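Local coordinates for protein aldehyde dehydrogenase (Burkholderia cenocepacia, PDB 4O6R) that probably oxidises aldehydes with NAD(P)+ as a member of the aldehyde dehydrogenase family and holds adenosine monophosphate in a nucleotide pocket, at residues D51-A56 with T176-P181; A56-F61 with I147-Q152; P169-G174 with A203-I208. All coordinates share one frame; numbering follows the deposited sequence.

Interaction 1 (D51-A56 with T176-P181). With AMP (adenosine monophosphate), chain E.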
ATOM      1  N   ASP A  51      -2.198  23.344  30.280  1.00 13.59           N
ATOM      2  CA  ASP A  51      -3.646  23.097  30.351  1.00 14.16           C
ATOM      3  C   ASP A  51      -4.457  23.973  29.390  1.00 13.78           C
ATOM      4  O   ASP A  51      -5.307  23.486  28.683  1.00 13.39           O
ATOM      5  CB  ASP A  51      -4.169  23.246  31.787  1.00 15.28           C
ATOM      6  CG  ASP A  51      -3.669  22.141  32.713  1.00 15.83           C
ATOM      7  OD1 ASP A  51      -3.115  21.160  32.199  1.00 15.65           O
ATOM      8  OD2 ASP A  51      -3.797  22.264  33.959  1.00 16.97           O
ATOM      9  N   LEU A  52      -4.146  25.265  29.345  1.00 13.81           N
ATOM     10  CA  LEU A  52      -4.808  26.175  28.428  1.00 13.56           C
ATOM     11  C   LEU A  52      -4.574  25.760  26.976  1.00 12.63           C
ATOM     12  O   LEU A  52      -5.484  25.823  26.165  1.00 12.40           O
ATOM     13  CB  LEU A  52      -4.333  27.618  28.652  1.00 13.98           C
ATOM     14  CG  LEU A  52      -4.777  28.244  29.972  1.00 14.91           C
ATOM     15  CD1 LEU A  52      -4.099  29.586  30.157  1.00 15.37           C
ATOM     16  CD2 LEU A  52      -6.285  28.428  30.033  1.00 15.58           C
ATOM     17  N   ALA A  53      -3.354  25.336  26.659  1.00 12.01           N
ATOM     18  CA  ALA A  53      -3.011  24.918  25.309  1.00 11.26           C
ATOM     19  C   ALA A  53      -3.736  23.655  24.898  1.00 11.08           C
ATOM     20  O   ALA A  53      -4.228  23.574  23.786  1.00 10.58           O
ATOM     21  CB  ALA A  53      -1.505  24.738  25.190  1.00 10.85           C
ATOM     22  N   VAL A  54      -3.783  22.664  25.794  1.00 11.39           N
ATOM     23  CA  VAL A  54      -4.498  21.438  25.506  1.00 11.51           C
ATOM     24  C   VAL A  54      -6.005  21.719  25.398  1.00 12.13           C
ATOM     25  O   VAL A  54      -6.657  21.210  24.505  1.00 11.82           O
ATOM     26  CB  VAL A  54      -4.202  20.331  26.536  1.00 11.65           C
ATOM     27  CG1 VAL A  54      -5.088  19.112  26.308  1.00 11.64           C
ATOM     28  CG2 VAL A  54      -2.731  19.923  26.488  1.00 11.40           C
ATOM     29  N   ASP A  55      -6.548  22.549  26.270  1.00 13.15           N
ATOM     30  CA  ASP A  55      -7.958  22.972  26.125  1.00 14.06           C
ATOM     31  C   ASP A  55      -8.249  23.570  24.737  1.00 13.08           C
ATOM     32  O   ASP A  55      -9.233  23.229  24.085  1.00 12.71           O
ATOM     33  CB  ASP A  55      -8.331  23.981  27.219  1.00 15.95           C
ATOM     34  CG  ASP A  55      -8.464  23.335  28.594  1.00 17.78           C
ATOM     35  OD1 ASP A  55      -8.312  22.101  28.700  1.00 19.00           O
ATOM     36  OD2 ASP A  55      -8.740  24.079  29.566  1.00 20.72           O
ATOM     37  N   ALA A  56      -7.390  24.472  24.295  1.00 12.47           N
ATOM     38  CA  ALA A  56      -7.559  25.102  22.973  1.00 12.06           C
ATOM     39  C   ALA A  56      -7.503  24.078  21.836  1.00 11.30           C
ATOM     40  O   ALA A  56      -8.336  24.093  20.936  1.00 11.23           O
ATOM     41  CB  ALA A  56      -6.502  26.175  22.773  1.00 11.99           C
ATOM     42  N   THR A 176      -4.622  18.002  16.351  1.00  7.99           N
ATOM     43  CA  THR A 176      -4.230  19.342  16.784  1.00  8.16           C
ATOM     44  C   THR A 176      -3.028  19.157  17.686  1.00  8.01           C
ATOM     45  O   THR A 176      -2.746  18.040  18.154  1.00  7.59           O
ATOM     46  CB  THR A 176      -5.361  20.091  17.495  1.00  8.38           C
ATOM     47  OG1 THR A 176      -5.874  19.275  18.556  1.00  8.62           O
ATOM     48  CG2 THR A 176      -6.435  20.436  16.513  1.00  8.44           C
ATOM     49  N   VAL A 177      -2.308  20.244  17.910  1.00  8.12           N
ATOM     50  CA  VAL A 177      -0.936  20.162  18.393  1.00  8.12           C
ATOM     51  C   VAL A 177      -0.639  21.093  19.552  1.00  8.34           C
ATOM     52  O   VAL A 177      -1.008  22.247  19.524  1.00  8.50           O
ATOM     53  CB  VAL A 177       0.085  20.433  17.255  1.00  8.24           C
ATOM     54  CG1 VAL A 177       1.496  20.653  17.794  1.00  8.40           C
ATOM     55  CG2 VAL A 177       0.066  19.268  16.286  1.00  7.97           C
ATOM     56  N   VAL A 178       0.020  20.552  20.570  1.00  8.32           N
ATOM     57  CA  VAL A 178       0.650  21.358  21.605  1.00  8.67           C
ATOM     58  C   VAL A 178       2.126  20.981  21.552  1.00  8.85           C
ATOM     59  O   VAL A 178       2.484  19.827  21.810  1.00  8.48           O
ATOM     60  CB  VAL A 178       0.079  21.071  22.995  1.00  8.60           C
ATOM     61  CG1 VAL A 178       0.790  21.904  24.033  1.00  8.84           C
ATOM     62  CG2 VAL A 178      -1.438  21.339  22.993  1.00  8.60           C
ATOM     63  N   LEU A 179       2.949  21.956  21.182  1.00  9.34           N
ATOM     64  CA  LEU A 179       4.347  21.732  20.996  1.00  9.89           C
ATOM     65  C   LEU A 179       5.152  22.511  22.057  1.00 10.33           C
ATOM     66  O   LEU A 179       4.972  23.719  22.234  1.00 10.53           O
ATOM     67  CB  LEU A 179       4.771  22.078  19.570  1.00 10.08           C
ATOM     68  CG  LEU A 179       6.214  21.695  19.167  1.00 10.59           C
ATOM     69  CD1 LEU A 179       6.306  21.260  17.704  1.00 10.79           C
ATOM     70  CD2 LEU A 179       7.142  22.849  19.369  1.00 11.11           C
ATOM     71  N   LYS A 180       6.049  21.808  22.727  1.00 10.69           N
ATOM     72  CA  LYS A 180       6.975  22.417  23.687  1.00 11.38           C
ATOM     73  C   LYS A 180       8.386  22.437  23.097  1.00 10.98           C
ATOM     74  O   LYS A 180       9.112  21.430  23.162  1.00 10.78           O
ATOM     75  CB  LYS A 180       6.980  21.696  25.049  1.00 12.44           C
ATOM     76  CG  LYS A 180       7.766  22.536  26.105  1.00 14.04           C
ATOM     77  CD  LYS A 180       8.625  21.758  27.079  1.00 15.17           C
ATOM     78  CE  LYS A 180      10.050  21.535  26.641  1.00 15.74           C
ATOM     79  NZ  LYS A 180      10.916  22.737  26.603  1.00 16.25           N
ATOM     80  N   PRO A 181       8.783  23.569  22.496  1.00 10.65           N
ATOM     81  CA  PRO A 181      10.137  23.627  21.936  1.00 10.62           C
ATOM     82  C   PRO A 181      11.130  23.857  23.052  1.00 10.91           C
ATOM     83  O   PRO A 181      10.730  24.181  24.195  1.00 11.06           O
ATOM     84  CB  PRO A 181      10.069  24.837  21.001  1.00 10.67           C
ATOM     85  CG  PRO A 181       9.134  25.765  21.704  1.00 10.86           C
ATOM     86  CD  PRO A 181       8.091  24.870  22.361  1.00 10.79           C
TER
HETATM   87  P   AMP E 501      16.570  16.366  27.279  1.00 46.70           P
HETATM   88  O1P AMP E 501      16.576  15.065  26.553  1.00 36.28           O
HETATM   89  O2P AMP E 501      16.153  16.206  28.757  1.00 41.48           O
HETATM   90  O3P AMP E 501      17.833  17.204  27.009  1.00 51.03           O
HETATM   91  O5' AMP E 501      15.387  17.328  26.646  1.00 44.56           O
HETATM   92  C5' AMP E 501      14.901  17.477  25.284  1.00 38.35           C
HETATM   93  C4' AMP E 501      13.539  18.230  25.370  1.00 38.06           C
HETATM   94  O4' AMP E 501      12.753  17.630  26.419  1.00 38.77           O
HETATM   95  C3' AMP E 501      13.570  19.723  25.725  1.00 34.77           C
HETATM   96  O3' AMP E 501      12.580  20.542  25.024  1.00 29.84           O
HETATM   97  C2' AMP E 501      13.359  19.703  27.248  1.00 35.64           C
HETATM   98  O2' AMP E 501      12.902  20.932  27.857  1.00 29.73           O
HETATM   99  C1' AMP E 501      12.384  18.546  27.448  1.00 36.47           C
HETATM  100  N9  AMP E 501      12.389  17.908  28.810  1.00 36.46           N
HETATM  101  C8  AMP E 501      13.384  17.923  29.747  1.00 37.66           C
HETATM  102  N7  AMP E 501      12.996  17.254  30.883  1.00 40.01           N
HETATM  103  C5  AMP E 501      11.734  16.779  30.691  1.00 37.61           C
HETATM  104  C6  AMP E 501      10.723  15.980  31.447  1.00 39.32           C
HETATM  105  N6  AMP E 501      10.958  15.529  32.686  1.00 43.42           N
HETATM  106  N1  AMP E 501       9.533  15.692  30.888  1.00 38.01           N
HETATM  107  C2  AMP E 501       9.258  16.131  29.651  1.00 37.09           C
HETATM  108  N3  AMP E 501      10.113  16.870  28.909  1.00 34.63           N
HETATM  109  C4  AMP E 501      11.344  17.224  29.336  1.00 37.68           C

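Interaction 2 (A56-F61 with I147-Q152)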
ATOM      1  N   ALA A  56      -7.390  24.472  24.295  1.00 12.47           N
ATOM      2  CA  ALA A  56      -7.559  25.102  22.973  1.00 12.06           C
ATOM      3  C   ALA A  56      -7.503  24.078  21.836  1.00 11.30           C
ATOM      4  O   ALA A  56      -8.336  24.093  20.936  1.00 11.23           O
ATOM      5  CB  ALA A  56      -6.502  26.175  22.773  1.00 11.99           C
ATOM      6  N   ALA A  57      -6.509  23.190  21.892  1.00 10.63           N
ATOM      7  CA  ALA A  57      -6.385  22.129  20.912  1.00 10.16           C
ATOM      8  C   ALA A  57      -7.576  21.174  20.932  1.00 10.35           C
ATOM      9  O   ALA A  57      -7.996  20.703  19.874  1.00 10.00           O
ATOM     10  CB  ALA A  57      -5.085  21.370  21.104  1.00  9.72           C
ATOM     11  N   THR A  58      -8.126  20.894  22.119  1.00 10.86           N
ATOM     12  CA  THR A  58      -9.285  20.041  22.230  1.00 11.34           C
ATOM     13  C   THR A  58     -10.508  20.677  21.560  1.00 11.95           C
ATOM     14  O   THR A  58     -11.224  20.039  20.779  1.00 11.56           O
ATOM     15  CB  THR A  58      -9.578  19.745  23.705  1.00 11.91           C
ATOM     16  OG1 THR A  58      -8.443  19.080  24.272  1.00 11.70           O
ATOM     17  CG2 THR A  58     -10.809  18.869  23.860  1.00 12.35           C
ATOM     18  N   ARG A  59     -10.753  21.952  21.873  1.00 12.77           N
ATOM     19  CA  ARG A  59     -11.857  22.688  21.230  1.00 13.46           C
ATOM     20  C   ARG A  59     -11.732  22.720  19.696  1.00 12.75           C
ATOM     21  O   ARG A  59     -12.725  22.656  18.986  1.00 12.81           O
ATOM     22  CB  ARG A  59     -11.920  24.126  21.769  1.00 14.50           C
ATOM     23  CG  ARG A  59     -12.351  24.188  23.231  1.00 15.39           C
ATOM     24  CD  ARG A  59     -12.720  25.600  23.651  1.00 16.49           C
ATOM     25  NE  ARG A  59     -11.593  26.531  23.524  1.00 16.51           N
ATOM     26  CZ  ARG A  59     -10.697  26.792  24.469  1.00 16.85           C
ATOM     27  NH1 ARG A  59     -10.758  26.205  25.662  1.00 17.67           N
ATOM     28  NH2 ARG A  59      -9.734  27.669  24.238  1.00 16.79           N
ATOM     29  N   ALA A  60     -10.501  22.868  19.211  1.00 12.15           N
ATOM     30  CA  ALA A  60     -10.242  23.020  17.765  1.00 11.65           C
ATOM     31  C   ALA A  60     -10.291  21.702  16.991  1.00 11.22           C
ATOM     32  O   ALA A  60     -10.528  21.704  15.784  1.00 11.27           O
ATOM     33  CB  ALA A  60      -8.911  23.693  17.554  1.00 11.36           C
ATOM     34  N   PHE A  61     -10.106  20.584  17.678  1.00 11.00           N
ATOM     35  CA  PHE A  61      -9.957  19.293  17.017  1.00 10.77           C
ATOM     36  C   PHE A  61     -11.149  18.871  16.144  1.00 11.00           C
ATOM     37  O   PHE A  61     -10.946  18.482  14.999  1.00 10.60           O
ATOM     38  CB  PHE A  61      -9.565  18.200  18.029  1.00 10.80           C
ATOM     39  CG  PHE A  61      -9.555  16.821  17.440  1.00 10.63           C
ATOM     40  CD1 PHE A  61      -8.612  16.464  16.513  1.00 10.24           C
ATOM     41  CD2 PHE A  61     -10.523  15.892  17.809  1.00 10.98           C
ATOM     42  CE1 PHE A  61      -8.624  15.193  15.965  1.00 10.31           C
ATOM     43  CE2 PHE A  61     -10.545  14.625  17.271  1.00 10.91           C
ATOM     44  CZ  PHE A  61      -9.599  14.272  16.334  1.00 10.65           C
ATOM     45  N   ILE A 147      -5.568  10.964  15.902  1.00  8.83           N
ATOM     46  CA  ILE A 147      -5.578  10.553  17.305  1.00  9.05           C
ATOM     47  C   ILE A 147      -6.352  11.547  18.153  1.00  9.06           C
ATOM     48  O   ILE A 147      -7.170  11.131  18.994  1.00  9.58           O
ATOM     49  CB  ILE A 147      -4.141  10.389  17.818  1.00  9.16           C
ATOM     50  CG1 ILE A 147      -3.492   9.213  17.073  1.00  9.04           C
ATOM     51  CG2 ILE A 147      -4.125  10.190  19.331  1.00  9.51           C
ATOM     52  CD1 ILE A 147      -2.000   9.157  17.244  1.00  9.14           C
ATOM     53  N   GLY A 148      -6.119  12.835  17.914  1.00  8.76           N
ATOM     54  CA  GLY A 148      -6.769  13.890  18.655  1.00  8.91           C
ATOM     55  C   GLY A 148      -5.790  15.011  18.907  1.00  8.84           C
ATOM     56  O   GLY A 148      -5.276  15.603  17.966  1.00  8.75           O
ATOM     57  N   VAL A 149      -5.574  15.339  20.182  1.00  8.78           N
ATOM     58  CA  VAL A 149      -4.565  16.330  20.572  1.00  8.82           C
ATOM     59  C   VAL A 149      -3.250  15.593  20.811  1.00  8.67           C
ATOM     60  O   VAL A 149      -3.185  14.601  21.562  1.00  8.62           O
ATOM     61  CB  VAL A 149      -4.942  17.089  21.870  1.00  9.05           C
ATOM     62  CG1 VAL A 149      -3.867  18.112  22.251  1.00  9.25           C
ATOM     63  CG2 VAL A 149      -6.266  17.816  21.691  1.00  9.19           C
ATOM     64  N   VAL A 150      -2.213  16.045  20.140  1.00  8.61           N
ATOM     65  CA  VAL A 150      -0.903  15.415  20.277  1.00  8.59           C
ATOM     66  C   VAL A 150       0.073  16.400  20.884  1.00  8.62           C
ATOM     67  O   VAL A 150       0.055  17.587  20.557  1.00  8.58           O
ATOM     68  CB  VAL A 150      -0.376  14.821  18.961  1.00  8.53           C
ATOM     69  CG1 VAL A 150      -1.343  13.736  18.456  1.00  8.42           C
ATOM     70  CG2 VAL A 150      -0.174  15.870  17.902  1.00  8.59           C
ATOM     71  N   GLY A 151       0.906  15.882  21.778  1.00  8.58           N
ATOM     72  CA  GLY A 151       1.893  16.675  22.462  1.00  8.75           C
ATOM     73  C   GLY A 151       3.254  16.361  21.872  1.00  8.77           C
ATOM     74  O   GLY A 151       3.551  15.187  21.596  1.00  8.55           O
ATOM     75  N   GLN A 152       4.072  17.390  21.693  1.00  8.97           N
ATOM     76  CA  GLN A 152       5.383  17.224  21.061  1.00  9.37           C
ATOM     77  C   GLN A 152       6.430  18.010  21.816  1.00  9.61           C
ATOM     78  O   GLN A 152       6.284  19.203  22.039  1.00  9.72           O
ATOM     79  CB  GLN A 152       5.319  17.647  19.590  1.00  9.48           C
ATOM     80  CG  GLN A 152       4.175  16.976  18.833  1.00  9.64           C
ATOM     81  CD  GLN A 152       4.078  17.377  17.373  1.00  9.92           C
ATOM     82  OE1 GLN A 152       4.176  18.558  17.022  1.00 10.71           O
ATOM     83  NE2 GLN A 152       3.890  16.396  16.505  1.00  9.86           N
TER

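Interaction 3 (P169-G174 with A203-I208)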
ATOM      1  N   PRO A 169       3.468  15.891   9.814  1.00  7.36           N
ATOM      2  CA  PRO A 169       2.585  14.753   9.785  1.00  7.18           C
ATOM      3  C   PRO A 169       1.418  14.877  10.747  1.00  7.09           C
ATOM      4  O   PRO A 169       0.324  14.448  10.407  1.00  7.12           O
ATOM      5  CB  PRO A 169       3.501  13.570  10.151  1.00  7.12           C
ATOM      6  CG  PRO A 169       4.672  14.146  10.837  1.00  7.23           C
ATOM      7  CD  PRO A 169       4.838  15.509  10.217  1.00  7.37           C
ATOM      8  N   ALA A 170       1.637  15.432  11.929  1.00  7.06           N
ATOM      9  CA  ALA A 170       0.566  15.506  12.936  1.00  7.07           C
ATOM     10  C   ALA A 170      -0.624  16.279  12.381  1.00  7.10           C
ATOM     11  O   ALA A 170      -1.783  15.844  12.506  1.00  6.94           O
ATOM     12  CB  ALA A 170       1.077  16.155  14.210  1.00  7.20           C
ATOM     13  N   LEU A 171      -0.315  17.414  11.738  1.00  7.28           N
ATOM     14  CA  LEU A 171      -1.331  18.333  11.238  1.00  7.48           C
ATOM     15  C   LEU A 171      -1.969  17.778   9.993  1.00  7.51           C
ATOM     16  O   LEU A 171      -3.198  17.802   9.857  1.00  7.65           O
ATOM     17  CB  LEU A 171      -0.719  19.702  10.950  1.00  7.73           C
ATOM     18  CG  LEU A 171      -0.358  20.499  12.197  1.00  7.89           C
ATOM     19  CD1 LEU A 171       0.422  21.765  11.818  1.00  8.18           C
ATOM     20  CD2 LEU A 171      -1.605  20.833  13.006  1.00  7.99           C
ATOM     21  N   ALA A 172      -1.144  17.248   9.104  1.00  7.40           N
ATOM     22  CA  ALA A 172      -1.634  16.648   7.865  1.00  7.53           C
ATOM     23  C   ALA A 172      -2.654  15.574   8.168  1.00  7.54           C
ATOM     24  O   ALA A 172      -3.693  15.501   7.515  1.00  7.51           O
ATOM     25  CB  ALA A 172      -0.502  16.070   7.053  1.00  7.41           C
ATOM     26  N   ALA A 173      -2.379  14.785   9.201  1.00  7.68           N
ATOM     27  CA  ALA A 173      -3.245  13.670   9.590  1.00  7.75           C
ATOM     28  C   ALA A 173      -4.515  14.072  10.316  1.00  8.03           C
ATOM     29  O   ALA A 173      -5.352  13.219  10.551  1.00  8.13           O
ATOM     30  CB  ALA A 173      -2.479  12.691  10.438  1.00  7.60           C
ATOM     31  N   GLY A 174      -4.697  15.363  10.613  1.00  8.25           N
ATOM     32  CA  GLY A 174      -5.879  15.827  11.286  1.00  8.39           C
ATOM     33  C   GLY A 174      -5.837  15.952  12.804  1.00  8.30           C
ATOM     34  O   GLY A 174      -6.880  16.121  13.423  1.00  8.49           O
ATOM     35  N   ALA A 203      -7.415  29.041  14.993  1.00 10.92           N
ATOM     36  CA  ALA A 203      -7.048  29.175  16.376  1.00 10.91           C
ATOM     37  C   ALA A 203      -7.211  27.842  17.103  1.00 10.57           C
ATOM     38  O   ALA A 203      -8.235  27.164  17.006  1.00 10.55           O
ATOM     39  CB  ALA A 203      -7.917  30.233  17.050  1.00 11.38           C
ATOM     40  N   GLY A 204      -6.180  27.492  17.844  1.00 10.25           N
ATOM     41  CA  GLY A 204      -6.171  26.296  18.677  1.00  9.94           C
ATOM     42  C   GLY A 204      -5.568  25.096  18.016  1.00  9.39           C
ATOM     43  O   GLY A 204      -5.281  24.108  18.680  1.00  9.33           O
ATOM     44  N   VAL A 205      -5.383  25.158  16.708  1.00  9.14           N
ATOM     45  CA  VAL A 205      -4.885  23.993  15.976  1.00  8.85           C
ATOM     46  C   VAL A 205      -3.411  23.735  16.323  1.00  8.76           C
ATOM     47  O   VAL A 205      -3.012  22.582  16.452  1.00  8.45           O
ATOM     48  CB  VAL A 205      -5.104  24.149  14.459  1.00  8.81           C
ATOM     49  CG1 VAL A 205      -4.416  23.046  13.639  1.00  8.67           C
ATOM     50  CG2 VAL A 205      -6.583  24.104  14.178  1.00  8.90           C
ATOM     51  N   VAL A 206      -2.639  24.806  16.504  1.00  8.97           N
ATOM     52  CA  VAL A 206      -1.222  24.703  16.890  1.00  9.05           C
ATOM     53  C   VAL A 206      -0.998  25.640  18.067  1.00  9.33           C
ATOM     54  O   VAL A 206      -1.285  26.852  17.972  1.00  9.62           O
ATOM     55  CB  VAL A 206      -0.273  25.115  15.750  1.00  9.13           C
ATOM     56  CG1 VAL A 206       1.191  25.100  16.198  1.00  9.24           C
ATOM     57  CG2 VAL A 206      -0.464  24.179  14.577  1.00  8.91           C
ATOM     58  N   ASN A 207      -0.489  25.080  19.160  1.00  9.22           N
ATOM     59  CA  ASN A 207      -0.171  25.847  20.344  1.00  9.58           C
ATOM     60  C   ASN A 207       1.280  25.600  20.751  1.00  9.57           C
ATOM     61  O   ASN A 207       1.722  24.445  20.845  1.00  9.42           O
ATOM     62  CB  ASN A 207      -1.116  25.490  21.472  1.00  9.62           C
ATOM     63  CG  ASN A 207      -2.554  25.503  21.029  1.00  9.61           C
ATOM     64  OD1 ASN A 207      -3.222  26.522  21.128  1.00  9.97           O
ATOM     65  ND2 ASN A 207      -3.026  24.387  20.492  1.00  9.28           N
ATOM     66  N   ILE A 208       2.017  26.677  20.960  1.00  9.77           N
ATOM     67  CA  ILE A 208       3.433  26.610  21.334  1.00 10.02           C
ATOM     68  C   ILE A 208       3.640  27.066  22.777  1.00 10.54           C
ATOM     69  O   ILE A 208       3.260  28.188  23.144  1.00 10.71           O
ATOM     70  CB  ILE A 208       4.308  27.483  20.414  1.00 10.12           C
ATOM     71  CG1 ILE A 208       3.945  27.246  18.949  1.00  9.98           C
ATOM     72  CG2 ILE A 208       5.786  27.209  20.648  1.00 10.17           C
ATOM     73  CD1 ILE A 208       4.229  25.851  18.447  1.00  9.64           C
TER

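Interaction 1 (D51-A56 with T176-P181)
The flat peptide group between Ala53 and Val54 is met over one face by Val178. The Val178 CG2 methyl stands 3.7 Å from Ala53 O and 3.9 Å from Val54 N, above the peptide plane at similar range from both atoms. The other branch, Val178 CG1, lies anti to its own backbone N (chi1 179°) and reaches Ala53 CB at 3.8 Å. Val54 adds its CG2 methyl, 4.0 Å from Val178 CG2, the side chains crossing at about a right angle. No hydrogen bond joins the segments: the contact is buried van der Waals packing, methyls on methyls and on a peptide group. Val177, pointing away from helix 47-66, packs on helix 159-172, so neighbouring residues of strand 176-180 serve opposite faces of the sheet. Farther on, Lys180 bends along its chain and brings NZ to 3.0 Å from AMP O2', with a weaker bond to AMP O3'. Lys180 NZ also donates to Pro181 O at 2.8 Å from above the carbonyl plane, and Glu183 forms a salt bridge with the Lys180 ammonium group. A helix covering a strand whose end grips an adenosine ribose is consistent with the Rossmann-like cofactor domain of aldehyde dehydrogenases.

Interaction 2 (A56-F61 with I147-Q152)
Phe61 lays one face of its ring over Gly148, whose CA is 3.7 Å from the ring centroid and 19° off the ring normal, a CH-pi contact. It joins helix 47-66 to strand 138-153, where the strand resumes after its break at Gly148, a helix-on-sheet contact of what is probably the nucleotide-binding domain of the aldehyde dehydrogenase fold. The Gly148 CA sits off-centre, nearest to Phe61 CE1 at 3.5 Å. With Phe61 CG anti to the backbone N (chi1 173°), the ring extends from the helix toward the chain at Gly148. That glycine, at phi 141°, has its backbone in a region open chiefly to glycine, and its N is hydrogen-bonded to Asn175 OD1. One turn back along the helix, Ala57 points toward the strand and sets its CB 3.7 Å from Val149 CG1. Going from Phe61 to Ala57 thus moves the contact one residue on, from Gly148 to Val149. Thr58 flanks the pair on the more exposed side, its side chain crossing that of Val149 at about a right angle. Its hydroxyl is engaged with Val54 O in the helix, while Thr58 OG1 also rests 3.6 Å from the Val149 CG2 methyl.

Interaction 3 (P169-G174 with A203-I208)
Leu171 spreads its two methyls across a pair of consecutive valines, meeting Val205 at a slant and Val206 at about a right angle. Leu171 CD2 touches Val205 CG1 at 3.6 Å, while Leu171 CD1 lies 3.8 Å from Val206 CG2. Val206 CG2 is almost as near to Leu171 CD2, at 3.9 Å, so it is straddled by the leucine fork. With CG beside the backbone N and anti to the carbonyl carbon (chi1 -72°), the leucine reaches from the helix to the opening of strand 206-208. This packing belongs to two successive beta-alpha-beta units: helix 159-172 links parallel strands 138-153 and 176-180, and helix 187-199 links 176-180 to 206-208. Met196 and Val193 of the second helix pack on Leu171 and Val206 respectively, making the leucine part of an apolar layer between helices and sheet. Helix 159-172 stops just beyond, where Gly174, at positive phi, closes a Schellman motif with its N bonded to Leu171 O at 3.0 Å. On the strand side, the turn before Val205 is braced by Asn207, whose ND2 donates to Gly204 O at 2.9 Å (N-H...O angle 151°) from well above the carbonyl plane, and also to Val177 O of the adjoining strand.

Overall arrangement
Helix 47-66 covers one face of the sheet in interactions 1 and 2, helix 159-172 the other in interaction 3. Interactions 1 and 2 use successive turns of helix 47-66, sharing Ala56, against the neighbouring strands 176-180 and 138-153; interaction 3 uses strand 206-208, the neighbour of strand 176-180 on the edge away from 138-153. Backbone pairing ties them together: Thr176 O lies 2.9 Å from Val150 N, and Val177 N lies 2.8 Å from Val205 O. Interactions 1 and 3 are buried, with aliphatic side chains doing the touching, in interaction 1 on a peptide group as well; interaction 2 adds an aromatic face on a glycine and reaches a more exposed side at Thr58. Only interaction 1 holds a residue of the AMP site.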